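Local coordinates for pectate lyase (Cellvibrio cellulosa, PDB 1GXM), which cleaves polygalacturonate (pectate) by anti-beta-elimination, the chain here being the family 10 polysaccharide lyase catalytic module of a larger protein, at residues Arg96-Arg100 against Asp157-Asp163; Asn104-Gln110 against Arg166-Ala170; Ala84-Lys88 against Pro153-Val158. One frame throughout, in Å; residues are numbered along the deposited sequence.

Contact 1: residues Arg96-Arg100 against Asp157-Asp163. Unlike the reference sequence in segment 157-163: N162 (reference Ser).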
loop_
_atom_site.group_PDB
_atom_site.type_symbol
_atom_site.label_atom_id
_atom_site.label_comp_id
_atom_site.label_asym_id
_atom_site.label_seq_id
_atom_site.Cartn_x
_atom_site.Cartn_y
_atom_site.Cartn_z
ATOM N N ARG A 96 -22.258 4.441 -9.326
ATOM C CA ARG A 96 -21.406 4.623 -10.500
ATOM C C ARG A 96 -20.783 6.007 -10.496
ATOM O O ARG A 96 -19.588 6.170 -10.742
ATOM C CB ARG A 96 -22.225 4.433 -11.792
ATOM C CG ARG A 96 -21.478 4.722 -13.099
ATOM C CD ARG A 96 -22.348 4.590 -14.347
ATOM N NE ARG A 96 -21.518 4.734 -15.535
ATOM C CZ ARG A 96 -21.183 5.892 -16.104
ATOM N NH1 ARG A 96 -21.650 7.049 -15.652
ATOM N NH2 ARG A 96 -20.397 5.885 -17.149
ATOM N N ASP A 97 -21.595 7.013 -10.224
ATOM C CA ASP A 97 -21.125 8.393 -10.233
ATOM C C ASP A 97 -20.032 8.569 -9.188
ATOM O O ASP A 97 -19.053 9.255 -9.413
ATOM C CB ASP A 97 -22.268 9.347 -9.949
ATOM C CG ASP A 97 -23.281 9.388 -11.063
ATOM O OD1 ASP A 97 -22.969 8.963 -12.194
ATOM O OD2 ASP A 97 -24.425 9.832 -10.870
ATOM N N ALA A 98 -20.229 7.970 -8.036
ATOM C CA ALA A 98 -19.268 8.110 -6.946
ATOM C C ALA A 98 -17.959 7.432 -7.288
ATOM O O ALA A 98 -16.894 7.964 -7.038
ATOM C CB ALA A 98 -19.821 7.515 -5.703
ATOM N N VAL A 99 -18.043 6.241 -7.855
ATOM C CA VAL A 99 -16.850 5.527 -8.269
ATOM C C VAL A 99 -16.079 6.328 -9.303
ATOM O O VAL A 99 -14.867 6.394 -9.252
ATOM C CB VAL A 99 -17.195 4.140 -8.839
ATOM C CG1 VAL A 99 -15.965 3.454 -9.371
ATOM C CG2 VAL A 99 -17.791 3.276 -7.764
ATOM N N ARG A 100 -16.769 6.933 -10.262
ATOM C CA ARG A 100 -16.101 7.779 -11.239
ATOM C C ARG A 100 -15.389 8.964 -10.596
ATOM O O ARG A 100 -14.298 9.340 -11.009
ATOM C CB ARG A 100 -17.095 8.224 -12.304
ATOM C CG ARG A 100 -17.567 7.057 -13.167
ATOM C CD ARG A 100 -18.690 7.407 -14.133
ATOM N NE ARG A 100 -18.265 8.509 -14.985
ATOM C CZ ARG A 100 -17.458 8.384 -16.032
ATOM N NH1 ARG A 100 -17.033 7.197 -16.405
ATOM N NH2 ARG A 100 -17.076 9.454 -16.722
ATOM N N ASP A 157 -20.510 -0.765 -16.889
ATOM C CA ASP A 157 -20.417 0.454 -17.677
ATOM C C ASP A 157 -19.941 1.660 -16.858
ATOM O O ASP A 157 -20.054 2.808 -17.307
ATOM C CB ASP A 157 -21.756 0.746 -18.365
ATOM C CG ASP A 157 -22.872 1.052 -17.393
ATOM O OD1 ASP A 157 -22.613 1.315 -16.202
ATOM O OD2 ASP A 157 -24.069 1.085 -17.745
ATOM N N VAL A 158 -19.391 1.402 -15.669
ATOM C CA VAL A 158 -18.841 2.457 -14.821
ATOM C C VAL A 158 -17.817 3.292 -15.575
ATOM O O VAL A 158 -17.794 4.499 -15.442
ATOM C CB VAL A 158 -18.293 1.908 -13.474
ATOM C CG1 VAL A 158 -17.150 0.919 -13.650
ATOM C CG2 VAL A 158 -17.849 3.056 -12.588
ATOM N N PHE A 159 -16.990 2.637 -16.381
ATOM C CA PHE A 159 -15.952 3.307 -17.125
ATOM C C PHE A 159 -16.044 3.010 -18.592
ATOM O O PHE A 159 -16.466 1.927 -18.989
ATOM C CB PHE A 159 -14.590 2.857 -16.601
ATOM C CG PHE A 159 -14.345 3.240 -15.168
ATOM C CD1 PHE A 159 -14.530 4.548 -14.746
ATOM C CD2 PHE A 159 -13.936 2.300 -14.257
ATOM C CE1 PHE A 159 -14.298 4.907 -13.427
ATOM C CE2 PHE A 159 -13.702 2.660 -12.916
ATOM C CZ PHE A 159 -13.894 3.950 -12.513
ATOM N N SER A 160 -15.581 3.970 -19.370
ATOM C CA SER A 160 -15.435 3.844 -20.811
ATOM C C SER A 160 -14.014 3.466 -21.182
ATOM O O SER A 160 -13.113 3.456 -20.341
ATOM C CB SER A 160 -15.747 5.191 -21.457
ATOM O OG SER A 160 -14.730 6.128 -21.155
ATOM N N ASP A 161 -13.794 3.181 -22.457
ATOM C CA ASP A 161 -12.450 2.953 -22.973
ATOM C C ASP A 161 -11.524 4.142 -22.714
ATOM O O ASP A 161 -10.354 3.956 -22.375
ATOM C CB ASP A 161 -12.493 2.709 -24.484
ATOM C CG ASP A 161 -13.036 1.357 -24.851
ATOM O OD1 ASP A 161 -13.167 0.469 -23.980
ATOM O OD2 ASP A 161 -13.363 1.085 -26.030
ATOM N N ASN A 162 -12.038 5.353 -22.898
ATOM C CA ASN A 162 -11.251 6.561 -22.669
ATOM C C ASN A 162 -10.840 6.704 -21.200
ATOM O O ASN A 162 -9.719 7.103 -20.896
ATOM C CB ASN A 162 -11.995 7.804 -23.154
ATOM C CG ASN A 162 -12.007 7.912 -24.671
ATOM O OD1 ASN A 162 -11.224 7.246 -25.369
ATOM N ND2 ASN A 162 -12.888 8.765 -25.189
ATOM N N ASP A 163 -11.747 6.352 -20.307
ATOM C CA ASP A 163 -11.443 6.343 -18.881
ATOM C C ASP A 163 -10.357 5.344 -18.606
ATOM O O ASP A 163 -9.412 5.639 -17.892
ATOM C CB ASP A 163 -12.648 5.918 -18.075
ATOM C CG ASP A 163 -13.773 6.901 -18.147
ATOM O OD1 ASP A 163 -13.528 8.102 -18.416
ATOM O OD2 ASP A 163 -14.938 6.532 -17.942
HETATM O O HOH W 1 -15.478 9.757 -19.225
#

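Contact 2: residues Asn104-Gln110 against Arg166-Ala170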
loop_
_atom_site.group_PDB
_atom_site.type_symbol
_atom_site.label_atom_id
_atom_site.label_comp_id
_atom_site.label_asym_id
_atom_site.label_seq_id
_atom_site.Cartn_x
_atom_site.Cartn_y
_atom_site.Cartn_z
ATOM N N ASN A 104 -11.300 9.554 -10.536
ATOM C CA ASN A 104 -10.819 10.850 -10.956
ATOM C C ASN A 104 -9.954 11.462 -9.872
ATOM O O ASN A 104 -8.923 12.048 -10.149
ATOM C CB ASN A 104 -12.006 11.755 -11.281
ATOM C CG ASN A 104 -11.600 13.087 -11.852
ATOM O OD1 ASN A 104 -10.780 13.168 -12.749
ATOM N ND2 ASN A 104 -12.196 14.150 -11.331
ATOM N N PHE A 105 -10.409 11.351 -8.626
ATOM C CA PHE A 105 -9.653 11.837 -7.486
ATOM C C PHE A 105 -8.255 11.205 -7.443
ATOM O O PHE A 105 -7.250 11.896 -7.316
ATOM C CB PHE A 105 -10.380 11.509 -6.195
ATOM C CG PHE A 105 -9.558 11.751 -4.976
ATOM C CD1 PHE A 105 -9.418 13.032 -4.462
ATOM C CD2 PHE A 105 -8.867 10.720 -4.369
ATOM C CE1 PHE A 105 -8.613 13.263 -3.361
ATOM C CE2 PHE A 105 -8.072 10.957 -3.253
ATOM C CZ PHE A 105 -7.958 12.231 -2.764
ATOM N N LEU A 106 -8.207 9.885 -7.558
ATOM C CA LEU A 106 -6.922 9.204 -7.493
ATOM C C LEU A 106 -5.990 9.685 -8.587
ATOM O O LEU A 106 -4.835 9.999 -8.343
ATOM C CB LEU A 106 -7.079 7.695 -7.560
ATOM C CG LEU A 106 -7.746 7.001 -6.376
ATOM C CD1 LEU A 106 -7.836 5.533 -6.674
ATOM C CD2 LEU A 106 -6.965 7.197 -5.094
ATOM N N VAL A 107 -6.507 9.784 -9.814
ATOM C CA VAL A 107 -5.668 10.248 -10.902
ATOM C C VAL A 107 -5.287 11.719 -10.738
ATOM O O VAL A 107 -4.139 12.099 -10.947
ATOM C CB VAL A 107 -6.285 9.974 -12.272
ATOM C CG1 VAL A 107 -5.340 10.489 -13.374
ATOM C CG2 VAL A 107 -6.541 8.457 -12.427
ATOM N N ASN A 108 -6.238 12.548 -10.315
ATOM C CA ASN A 108 -5.949 13.960 -10.074
ATOM C C ASN A 108 -4.869 14.168 -9.037
ATOM O O ASN A 108 -4.089 15.117 -9.117
ATOM C CB ASN A 108 -7.178 14.723 -9.630
ATOM C CG ASN A 108 -8.117 15.018 -10.762
ATOM O OD1 ASN A 108 -7.728 15.004 -11.943
ATOM N ND2 ASN A 108 -9.370 15.298 -10.418
ATOM N N SER A 109 -4.814 13.251 -8.061
ATOM C CA SER A 109 -3.816 13.348 -6.998
ATOM C C SER A 109 -2.417 13.003 -7.445
ATOM O O SER A 109 -1.464 13.301 -6.755
ATOM C CB SER A 109 -4.203 12.447 -5.847
ATOM O OG SER A 109 -3.847 11.100 -6.076
ATOM N N GLN A 110 -2.299 12.366 -8.600
ATOM C CA GLN A 110 -1.039 11.820 -9.030
ATOM C C GLN A 110 -0.092 12.901 -9.524
ATOM O O GLN A 110 -0.453 13.737 -10.344
ATOM C CB GLN A 110 -1.254 10.764 -10.107
ATOM C CG GLN A 110 -0.026 9.958 -10.417
ATOM C CD GLN A 110 -0.325 8.824 -11.353
ATOM O OE1 GLN A 110 -1.013 9.000 -12.362
ATOM N NE2 GLN A 110 0.188 7.639 -11.034
ATOM N N ARG A 166 -6.970 6.545 -19.455
ATOM C CA ARG A 166 -6.454 7.439 -18.450
ATOM C C ARG A 166 -5.946 6.659 -17.249
ATOM O O ARG A 166 -4.912 6.979 -16.706
ATOM C CB ARG A 166 -7.511 8.408 -17.986
ATOM C CG ARG A 166 -6.951 9.488 -17.090
ATOM C CD ARG A 166 -7.976 10.518 -16.759
ATOM N NE ARG A 166 -7.488 11.538 -15.835
ATOM C CZ ARG A 166 -8.182 12.006 -14.803
ATOM N NH1 ARG A 166 -9.384 11.526 -14.517
ATOM N NH2 ARG A 166 -7.658 12.941 -14.029
ATOM N N PHE A 167 -6.675 5.633 -16.865
ATOM C CA PHE A 167 -6.248 4.792 -15.741
ATOM C C PHE A 167 -5.015 4.001 -16.085
ATOM O O PHE A 167 -4.141 3.871 -15.252
ATOM C CB PHE A 167 -7.341 3.847 -15.289
ATOM C CG PHE A 167 -8.614 4.529 -14.893
ATOM C CD1 PHE A 167 -8.619 5.838 -14.470
ATOM C CD2 PHE A 167 -9.810 3.859 -14.979
ATOM C CE1 PHE A 167 -9.790 6.472 -14.136
ATOM C CE2 PHE A 167 -10.996 4.486 -14.640
ATOM C CZ PHE A 167 -10.976 5.800 -14.213
ATOM N N LYS A 168 -4.922 3.478 -17.306
ATOM C CA LYS A 168 -3.718 2.781 -17.708
ATOM C C LYS A 168 -2.512 3.707 -17.632
ATOM O O LYS A 168 -1.442 3.319 -17.169
ATOM C CB LYS A 168 -3.837 2.202 -19.114
ATOM C CG LYS A 168 -2.634 1.387 -19.468
ATOM C CD LYS A 168 -2.752 0.704 -20.789
ATOM C CE LYS A 168 -1.472 -0.056 -21.087
ATOM N NZ LYS A 168 -1.497 -0.694 -22.444
ATOM N N THR A 169 -2.675 4.943 -18.076
ATOM C CA THR A 169 -1.615 5.930 -18.013
ATOM C C THR A 169 -1.205 6.155 -16.547
ATOM O O THR A 169 -0.036 6.176 -16.222
ATOM C CB THR A 169 -2.070 7.231 -18.674
ATOM O OG1 THR A 169 -2.217 6.985 -20.086
ATOM C CG2 THR A 169 -1.048 8.362 -18.523
ATOM N N ALA A 170 -2.176 6.304 -15.657
ATOM C CA ALA A 170 -1.869 6.512 -14.237
ATOM C C ALA A 170 -1.141 5.298 -13.657
ATOM O O ALA A 170 -0.203 5.438 -12.890
ATOM C CB ALA A 170 -3.144 6.783 -13.473
#

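Contact 3: residues Ala84-Lys88 against Pro153-Val158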
loop_
_atom_site.group_PDB
_atom_site.type_symbol
_atom_site.label_atom_id
_atom_site.label_comp_id
_atom_site.label_asym_id
_atom_site.label_seq_id
_atom_site.Cartn_x
_atom_site.Cartn_y
_atom_site.Cartn_z
ATOM N N ALA A 84 -18.272 0.259 -6.219
ATOM C CA ALA A 84 -18.284 -0.291 -7.568
ATOM C C ALA A 84 -19.014 -1.614 -7.569
ATOM O O ALA A 84 -19.758 -1.929 -8.505
ATOM C CB ALA A 84 -16.867 -0.448 -8.109
ATOM N N GLU A 85 -18.778 -2.403 -6.529
ATOM C CA GLU A 85 -19.445 -3.687 -6.366
ATOM C C GLU A 85 -20.935 -3.463 -6.145
ATOM O O GLU A 85 -21.752 -4.140 -6.720
ATOM C CB GLU A 85 -18.839 -4.474 -5.211
ATOM C CG GLU A 85 -19.530 -5.797 -4.926
ATOM C CD GLU A 85 -19.330 -6.847 -6.005
ATOM O OE1 GLU A 85 -18.409 -6.723 -6.821
ATOM O OE2 GLU A 85 -20.106 -7.841 -6.036
ATOM N N VAL A 86 -21.291 -2.489 -5.326
ATOM C CA VAL A 86 -22.696 -2.160 -5.118
ATOM C C VAL A 86 -23.349 -1.751 -6.421
ATOM O O VAL A 86 -24.476 -2.169 -6.695
ATOM C CB VAL A 86 -22.859 -1.048 -4.058
ATOM C CG1 VAL A 86 -24.299 -0.557 -4.009
ATOM C CG2 VAL A 86 -22.430 -1.538 -2.711
ATOM N N TYR A 87 -22.670 -0.950 -7.229
ATOM C CA TYR A 87 -23.179 -0.582 -8.535
ATOM C C TYR A 87 -23.371 -1.809 -9.424
ATOM O O TYR A 87 -24.399 -1.954 -10.105
ATOM C CB TYR A 87 -22.282 0.441 -9.225
ATOM C CG TYR A 87 -22.800 0.774 -10.596
ATOM C CD1 TYR A 87 -24.091 1.271 -10.753
ATOM C CD2 TYR A 87 -22.032 0.566 -11.724
ATOM C CE1 TYR A 87 -24.600 1.548 -12.022
ATOM C CE2 TYR A 87 -22.521 0.862 -12.990
ATOM C CZ TYR A 87 -23.818 1.344 -13.132
ATOM O OH TYR A 87 -24.302 1.639 -14.389
ATOM N N LYS A 88 -22.388 -2.696 -9.410
ATOM C CA LYS A 88 -22.430 -3.913 -10.202
ATOM C C LYS A 88 -23.609 -4.770 -9.771
ATOM O O LYS A 88 -24.310 -5.326 -10.624
ATOM C CB LYS A 88 -21.114 -4.685 -10.065
ATOM C CG LYS A 88 -21.027 -5.994 -10.857
ATOM C CD LYS A 88 -19.675 -6.648 -10.613
ATOM C CE LYS A 88 -19.559 -8.047 -11.224
ATOM N NZ LYS A 88 -19.590 -8.023 -12.698
ATOM N N PRO A 153 -14.627 -5.371 -9.644
ATOM C CA PRO A 153 -16.016 -4.993 -9.973
ATOM C C PRO A 153 -16.191 -3.936 -11.056
ATOM O O PRO A 153 -17.303 -3.402 -11.177
ATOM C CB PRO A 153 -16.495 -4.420 -8.647
ATOM C CG PRO A 153 -15.265 -3.786 -8.082
ATOM C CD PRO A 153 -14.111 -4.642 -8.480
ATOM N N PHE A 154 -15.150 -3.648 -11.823
ATOM C CA PHE A 154 -15.152 -2.559 -12.800
ATOM C C PHE A 154 -15.446 -3.067 -14.205
ATOM O O PHE A 154 -15.167 -2.386 -15.200
ATOM C CB PHE A 154 -13.812 -1.831 -12.777
ATOM C CG PHE A 154 -13.423 -1.361 -11.406
ATOM C CD1 PHE A 154 -14.096 -0.300 -10.811
ATOM C CD2 PHE A 154 -12.415 -1.983 -10.702
ATOM C CE1 PHE A 154 -13.747 0.137 -9.529
ATOM C CE2 PHE A 154 -12.063 -1.542 -9.419
ATOM C CZ PHE A 154 -12.733 -0.499 -8.835
ATOM N N ASP A 155 -16.041 -4.251 -14.272
ATOM C CA ASP A 155 -16.455 -4.832 -15.572
ATOM C C ASP A 155 -17.933 -4.524 -15.838
ATOM O O ASP A 155 -18.718 -5.385 -16.249
ATOM C CB ASP A 155 -16.166 -6.336 -15.645
ATOM C CG ASP A 155 -16.882 -7.135 -14.581
ATOM O OD1 ASP A 155 -17.369 -6.563 -13.578
ATOM O OD2 ASP A 155 -17.003 -8.372 -14.663
ATOM N N THR A 156 -18.286 -3.272 -15.593
ATOM C CA THR A 156 -19.613 -2.737 -15.835
ATOM C C THR A 156 -19.443 -1.521 -16.715
ATOM O O THR A 156 -18.360 -1.223 -17.199
ATOM C CB THR A 156 -20.298 -2.338 -14.517
ATOM O OG1 THR A 156 -19.569 -1.273 -13.893
ATOM C CG2 THR A 156 -20.246 -3.461 -13.493
ATOM N N ASP A 157 -20.510 -0.765 -16.889
ATOM C CA ASP A 157 -20.417 0.454 -17.677
ATOM C C ASP A 157 -19.941 1.660 -16.858
ATOM O O ASP A 157 -20.054 2.808 -17.307
ATOM C CB ASP A 157 -21.756 0.746 -18.365
ATOM C CG ASP A 157 -22.872 1.052 -17.393
ATOM O OD1 ASP A 157 -22.613 1.315 -16.202
ATOM O OD2 ASP A 157 -24.069 1.085 -17.745
ATOM N N VAL A 158 -19.391 1.402 -15.669
ATOM C CA VAL A 158 -18.841 2.457 -14.821
ATOM C C VAL A 158 -17.817 3.292 -15.575
ATOM O O VAL A 158 -17.794 4.499 -15.442
ATOM C CB VAL A 158 -18.293 1.908 -13.474
ATOM C CG1 VAL A 158 -17.150 0.919 -13.650
ATOM C CG2 VAL A 158 -17.849 3.056 -12.588
HETATM O O HOH W 2 -18.908 -1.268 -11.192
HETATM O O HOH W 3 -17.692 -10.240 -13.133
#

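Contact 1: residues Arg96-Arg100 against Asp157-Asp163
Two arginines one turn apart, R96 and R100, reach from helix 93-109 to the backbone carbonyls of D157 and V158. R96 holds D157 O side-on, through NE at 3.0 Å and NH2 at 3.1 Å. The oxygen lies in the guanidinium plane, but only NH2 meets it in the carbonyl plane; NE comes from above. R100 sends NH1 to V158 O at 3.0 Å with 162° at the hydrogen, and the same NH1 makes a salt bridge to D163 OD2 at 2.7 Å. A bend at chi3 (57°) swings the guanidinium of R100 to both acceptors, while its CD lies over one face of the R96 guanidinium, toward the rim. Beside these polar groups V99 CG1 packs on V158 CG2 at 3.7 Å and touches F159 CZ.

The loop runs into helix 161-181, whose start is a capping box: D163 N donates to S160 OG, and S160 N to D163 OD2 at 3.0 Å. R100 NH1 and S160 N reach that oxygen from opposite faces, so the carboxylate that closes the box is also the arginine's partner. A water bridges R100 NH2 to D163 OD1. Farther out, D157 OD1, in a long salt bridge to R96 NE, bonds Y87 more strongly.

Contact 2: residues Asn104-Gln110 against Arg166-Ala170
R166 reaches across from helix 161-181 and sets its guanidinium against N104, V107 and N108, three residues on one side of helix 93-109. Its chain is extended from CG to NE, with CG anti to the backbone N, and this length carries the charged end over to the other helix. NH1 donates to N104 OD1 at 2.8 Å, in the plane of the amide carbonyl and on a lone pair, with 156° at the hydrogen. NH2 adds two weak bonds, one to N108 OD1 at 2.9 Å with a bent angle of 129° and a longer one to N104 OD1. Both asparagines thus turn their oxygens to the arginine, meeting it at the edge with their amide planes turned well out of the guanidinium plane. NH1 has a further acceptor in a bound glycerol, probably from the crystallisation liquor.

V107 CG1 sits over one face of the same guanidinium, 3.4 Å from R166 NE. The other methyl, V107 CG2, meets the edge of the F167 ring at CD1 and also A170 CB, each 3.9 Å away.

At the far end Q110, just past the helix, gives NE2 to A170 O at 2.9 Å in an almost straight bond, the carbonyl oxygen lying in the amide plane. That NE2 also donates to G114 O, so the amide ties the chain following helix 93-109 to a carbonyl of helix 161-181.

The two helical segments run in the same general sense, 43° apart with axes 10.4 Å from each other at closest approach, and F167 and A170 continue onto helix 136-148: neighbouring helices of the helical toroid, the (alpha/alpha)3 barrel of family 10 lyases.

Contact 3: residues Ala84-Lys88 against Pro153-Val158
K88 and Y87, neighbours on helix 77-90, take hold of two aspartates in the loop 153-158. K88 NZ makes a salt bridge to D155 OD1 at 2.8 Å, on the syn side but tilted out of the carboxylate plane, with a weak second bond to OD2; a water also joins NZ to OD2. Its chain is extended until a bend at chi4 (67°) turns the ammonium toward D155. Y87 OH donates to D157 OD1 in a very short bond of 2.5 Å, the oxygen lying at the edge of the ring and in its plane.

A second water links the backbones, donating to A84 O and P153 O while accepting from T156 OG1. That hydroxyl in turn accepts from V158 N at 3.2 Å, an ST turn that shapes the loop.

The apolar contacts start at A84 CB, which lies 3.5 Å from F154 CE1 and 3.7 Å from P153 CG. P153, after a cis peptide bond, lays CG over the centre of the F154 ring. T156 CG2 rests 3.7 Å from K88 CG.

E85 OE1, which touches P153 CB, is held in a salt bridge by R29. F154 packs on V143, F146 and A147 of helix 136-148, while A84 and V158 touch V99 of helix 93-109, so the loop lies among three helices.

Contacts 1 and 3 form one continuous patch, their centres 8 Å apart: they share D157 and V158. V99 CG2 comes within 3.4 Å of A84 N, and F159 CE2 within 3.7 Å of F154 CD1. The loop 153-160 is thus pinned by helix 77-90 and then by helix 93-109 before it enters helix 161-181. Contact 2 takes up the same pair of helices farther along, 12 Å from contact 1 between centres, and F159 and F167 meet edge-to-face where the two join. Contact 3 does not touch contact 2; their nearest atoms are about 7 Å apart. A glycerol, probably from the crystallisation liquor, is hydrogen-bonded to R100 O, and R166 NH1 in contact 2 bonds a glycerol too.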